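Side-chain contacts in TqaA (Penicillium aethiopicum, PDB 5DLK), which is a fungal nonribosomal peptide synthetase whose terminal condensation-like domain, the piece described here, probably closes the peptide product into a ring: residues A[279-282]-A[283-287]; A[467-471]-A[472-476]. All coordinates share one frame; numbering follows the deposited sequence.

Interaction 1: residues A[279-282]-A[283-287]; sequences SGIT and MATLV
Thr282, the N-cap residue of helix 283-299, meets Thr285 one turn on through their hydroxyls, with OG1 of Thr282 3.1 Å from OG1 of Thr285. The two side chains cross at about a right angle. With chi1 at 68°, OG1 of Thr282 sits between its own N and carbonyl carbon and is turned over the start of the helix, where it also lies 4.0 Å from CB of Ala284. The backbone closes the first turn: Leu286 N donates to Thr282 O over 3.1 Å, with an N-H...O angle of 158°. Beside this polar strip, the methyl CG2 of Ile281 packs against CG2 of Thr285 at 3.9 Å, so Thr285 presents an oxygen to one neighbour and carbon to the other. Gln354, on helix 346-358, forms the next shell. Its OE1 bonds to Thr285 OG1 and to Thr282 N, while its NE2 bonds to Gly280 O, tying the loop to the helix it precedes. Thr282 belongs to the phosphopantetheine-binding site, although the cofactor is absent from this chain. The Gln354 bonds and the Leu286 N to Thr282 O bond therefore probably fix the position of a ligand-binding residue even without the ligand bound.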
loop_
_atom_site.group_PDB
_atom_site.type_symbol
_atom_site.label_atom_id
_atom_site.label_comp_id
_atom_site.label_asym_id
_atom_site.label_seq_id
_atom_site.Cartn_x
_atom_site.Cartn_y
_atom_site.Cartn_z
ATOM N N SER A 279 17.116 18.443 13.891
ATOM C CA SER A 279 16.902 17.513 14.995
ATOM C C SER A 279 15.409 17.375 15.321
ATOM O O SER A 279 14.685 18.365 15.404
ATOM C CB SER A 279 17.683 17.953 16.241
ATOM O OG SER A 279 17.419 19.303 16.559
ATOM N N GLY A 280 14.955 16.140 15.459
ATOM C CA GLY A 280 13.582 15.872 15.836
ATOM C C GLY A 280 12.591 15.842 14.683
ATOM O O GLY A 280 11.432 15.489 14.876
ATOM N N ILE A 281 13.042 16.211 13.489
ATOM C CA ILE A 281 12.173 16.275 12.307
ATOM C C ILE A 281 12.415 15.103 11.356
ATOM O O ILE A 281 13.554 14.844 10.974
ATOM C CB ILE A 281 12.393 17.584 11.529
ATOM C CG1 ILE A 281 12.033 18.801 12.402
ATOM C CG2 ILE A 281 11.588 17.591 10.217
ATOM C CD1 ILE A 281 10.613 18.775 12.936
ATOM N N THR A 282 11.347 14.402 10.973
ATOM C CA THR A 282 11.475 13.267 10.072
ATOM C C THR A 282 11.450 13.665 8.604
ATOM O O THR A 282 11.051 14.776 8.242
ATOM C CB THR A 282 10.349 12.240 10.287
ATOM O OG1 THR A 282 9.095 12.808 9.870
ATOM C CG2 THR A 282 10.281 11.820 11.747
ATOM N N MET A 283 11.891 12.738 7.762
ATOM C CA MET A 283 11.888 12.960 6.329
ATOM C C MET A 283 10.451 13.119 5.824
ATOM O O MET A 283 10.190 13.949 4.963
ATOM C CB MET A 283 12.587 11.799 5.592
ATOM C CG MET A 283 12.861 12.097 4.107
ATOM S SD MET A 283 14.003 13.466 3.852
ATOM C CE MET A 283 15.526 12.707 4.449
ATOM N N ALA A 284 9.524 12.331 6.356
ATOM C CA ALA A 284 8.126 12.454 5.932
ATOM C C ALA A 284 7.595 13.868 6.197
ATOM O O ALA A 284 6.890 14.439 5.366
ATOM C CB ALA A 284 7.252 11.424 6.640
ATOM N N THR A 285 7.941 14.419 7.354
ATOM C CA THR A 285 7.554 15.788 7.703
ATOM C C THR A 285 8.093 16.799 6.711
ATOM O O THR A 285 7.390 17.712 6.270
ATOM C CB THR A 285 8.038 16.134 9.128
ATOM O OG1 THR A 285 7.294 15.336 10.046
ATOM C CG2 THR A 285 7.797 17.619 9.469
ATOM N N LEU A 286 9.362 16.640 6.362
ATOM C CA LEU A 286 9.999 17.545 5.418
ATOM C C LEU A 286 9.265 17.527 4.069
ATOM O O LEU A 286 8.963 18.569 3.496
ATOM C CB LEU A 286 11.476 17.160 5.251
ATOM C CG LEU A 286 12.315 18.063 4.353
ATOM C CD1 LEU A 286 12.269 19.501 4.856
ATOM C CD2 LEU A 286 13.750 17.568 4.370
ATOM N N VAL A 287 8.924 16.333 3.583
ATOM C CA VAL A 287 8.216 16.233 2.325
ATOM C C VAL A 287 6.805 16.835 2.407
ATOM O O VAL A 287 6.352 17.548 1.502
ATOM C CB VAL A 287 8.100 14.764 1.879
ATOM C CG1 VAL A 287 7.207 14.667 0.657
ATOM C CG2 VAL A 287 9.503 14.185 1.621
#

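Interaction 2: residues A[467-471]-A[472-476]; sequences PTARL and LDITF. With EDO (1,2-ethanediol), chain J.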
loop_
_atom_site.group_PDB
_atom_site.type_symbol
_atom_site.label_atom_id
_atom_site.label_comp_id
_atom_site.label_asym_id
_atom_site.label_seq_id
_atom_site.Cartn_x
_atom_site.Cartn_y
_atom_site.Cartn_z
ATOM N N PRO A 467 16.961 25.871 7.549
ATOM C CA PRO A 467 15.749 25.652 8.337
ATOM C C PRO A 467 15.353 26.872 9.182
ATOM O O PRO A 467 14.257 26.872 9.743
ATOM C CB PRO A 467 16.121 24.480 9.251
ATOM C CG PRO A 467 17.391 23.943 8.750
ATOM C CD PRO A 467 18.071 25.008 7.972
ATOM N N THR A 468 16.204 27.891 9.291
ATOM C CA THR A 468 15.822 29.050 10.094
ATOM C C THR A 468 15.279 30.180 9.227
ATOM O O THR A 468 14.955 31.263 9.732
ATOM C CB THR A 468 17.005 29.589 10.960
ATOM O OG1 THR A 468 17.994 30.179 10.120
ATOM C CG2 THR A 468 17.636 28.482 11.779
ATOM N N ALA A 469 15.178 29.939 7.920
ATOM C CA ALA A 469 14.656 30.946 7.001
ATOM C C ALA A 469 13.215 31.316 7.311
ATOM O O ALA A 469 12.419 30.456 7.687
ATOM C CB ALA A 469 14.749 30.452 5.547
ATOM N N ARG A 470 12.869 32.582 7.096
ATOM C CA ARG A 470 11.478 33.021 7.241
ATOM C C ARG A 470 10.656 32.473 6.090
ATOM O O ARG A 470 11.085 32.539 4.937
ATOM C CB ARG A 470 11.373 34.551 7.282
ATOM C CG ARG A 470 11.812 35.188 8.585
ATOM C CD ARG A 470 11.811 36.728 8.468
ATOM N NE ARG A 470 10.939 37.187 7.381
ATOM C CZ ARG A 470 10.384 38.396 7.307
ATOM N NH1 ARG A 470 10.604 39.295 8.257
ATOM N NH2 ARG A 470 9.604 38.709 6.281
ATOM N N LEU A 471 9.478 31.921 6.383
ATOM C CA LEU A 471 8.615 31.441 5.296
ATOM C C LEU A 471 8.325 32.532 4.277
ATOM O O LEU A 471 8.265 32.268 3.068
ATOM C CB LEU A 471 7.287 30.913 5.846
ATOM C CG LEU A 471 7.273 29.558 6.532
ATOM C CD1 LEU A 471 5.810 29.143 6.856
ATOM C CD2 LEU A 471 7.973 28.501 5.677
ATOM N N LEU A 472 8.145 33.762 4.756
ATOM C CA LEU A 472 7.884 34.883 3.849
ATOM C C LEU A 472 9.003 35.092 2.819
ATOM O O LEU A 472 8.782 35.698 1.774
ATOM C CB LEU A 472 7.674 36.181 4.642
ATOM C CG LEU A 472 6.289 36.291 5.276
ATOM C CD1 LEU A 472 6.183 37.489 6.228
ATOM C CD2 LEU A 472 5.242 36.379 4.175
ATOM N N ASP A 473 10.194 34.587 3.117
ATOM C CA ASP A 473 11.350 34.792 2.248
ATOM C C ASP A 473 11.594 33.634 1.279
ATOM O O ASP A 473 12.536 33.673 0.479
ATOM C CB ASP A 473 12.607 35.008 3.091
ATOM C CG ASP A 473 12.589 36.335 3.844
ATOM O OD1 ASP A 473 11.880 37.265 3.398
ATOM O OD2 ASP A 473 13.274 36.440 4.888
ATOM N N ILE A 474 10.773 32.592 1.369
ATOM C CA ILE A 474 10.964 31.414 0.530
ATOM C C ILE A 474 10.378 31.645 -0.857
ATOM O O ILE A 474 9.222 32.059 -0.987
ATOM C CB ILE A 474 10.297 30.160 1.136
ATOM C CG1 ILE A 474 10.829 29.874 2.542
ATOM C CG2 ILE A 474 10.482 28.944 0.213
ATOM C CD1 ILE A 474 12.158 29.181 2.599
ATOM N N THR A 475 11.173 31.374 -1.890
ATOM C CA THR A 475 10.668 31.380 -3.262
ATOM C C THR A 475 10.932 30.026 -3.904
ATOM O O THR A 475 11.809 29.285 -3.466
ATOM C CB THR A 475 11.327 32.488 -4.115
ATOM O OG1 THR A 475 12.731 32.224 -4.214
ATOM C CG2 THR A 475 11.110 33.850 -3.474
ATOM N N PHE A 476 10.167 29.685 -4.933
ATOM C CA PHE A 476 10.437 28.454 -5.671
ATOM C C PHE A 476 9.866 28.525 -7.087
ATOM O O PHE A 476 9.186 29.493 -7.429
ATOM C CB PHE A 476 9.870 27.235 -4.931
ATOM C CG PHE A 476 8.386 27.295 -4.708
ATOM C CD1 PHE A 476 7.870 27.783 -3.525
ATOM C CD2 PHE A 476 7.508 26.867 -5.697
ATOM C CE1 PHE A 476 6.492 27.830 -3.321
ATOM C CE2 PHE A 476 6.143 26.931 -5.504
ATOM C CZ PHE A 476 5.640 27.410 -4.321
HETATM C C1 EDO J . 7.022 32.203 -5.444
HETATM O O1 EDO J . 8.446 32.243 -5.419
HETATM C C2 EDO J . 6.593 30.844 -4.939
HETATM O O2 EDO J . 6.655 30.875 -3.508
HETATM O O HOH W 1 14.785 34.401 5.923
HETATM O O HOH W 2 7.064 31.151 0.645
#
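Arg470 and Asp473 both turn CG back beside their own backbone N (chi1 -75° and -69°), which brings their side chains together across a short 3-10 turn, and a bend at chi3 of 22° folds the arginine chain round so that its NE comes 3.5 Å from Asp473 OD2. The guanidinium and carboxylate planes are nearly parallel, yet OD2 stands off the plane of the guanidinium, so the salt bridge is one of charge without a directed hydrogen bond. The firmer acidic partner of Arg470 is Asp343, whose OD2 forms a salt bridge with NH1, and NH2 lies against CB of Leu472. A water links the carboxylate to the backbone, accepting from Arg470 N and donating to Asp473 OD2 at 2.7 Å. Two successive i to i+3 bonds define the turn, Asp473 N to Arg470 O at 2.9 Å and Ile474 N to Leu471 O at 3.0 Å. On its apolar side CD1 of Ile474 touches CB of Ala469 at 4.1 Å, while the side chains of Leu471 and Ile474 rest on Val346 of helix 346-358. At the C-terminal residue, Phe476, the ring meets Tyr297 edge-to-face. A 1,2-ethanediol, probably from the crystallisation liquor, accepts from Phe476 N at 3.1 Å through O1 and places C2 over one ring face, 3.4 Å above its plane and offset toward the rim.

Interaction 1 comes first along the chain and interaction 2 closes it, both on the same side of the chain's centre and within the condensation domain. Their centres are about 17 Å apart and their nearest atoms about 8 Å, so they do not touch but share three helices. Helix 283-299 starts in interaction 1, and farther along it Leu293 and Phe294 receive Ile474 and Phe476. Helix 346-358 offers Leu350 and Gln354 to residues 279-287, and Val346 and Leu349 to residues 467-476. Helix 446-465 likewise meets both. The C-terminal tail thus packs on the helix that Thr282 caps and the helix that carries Tyr357, both cofactor-binding residues, although it lies away from that site.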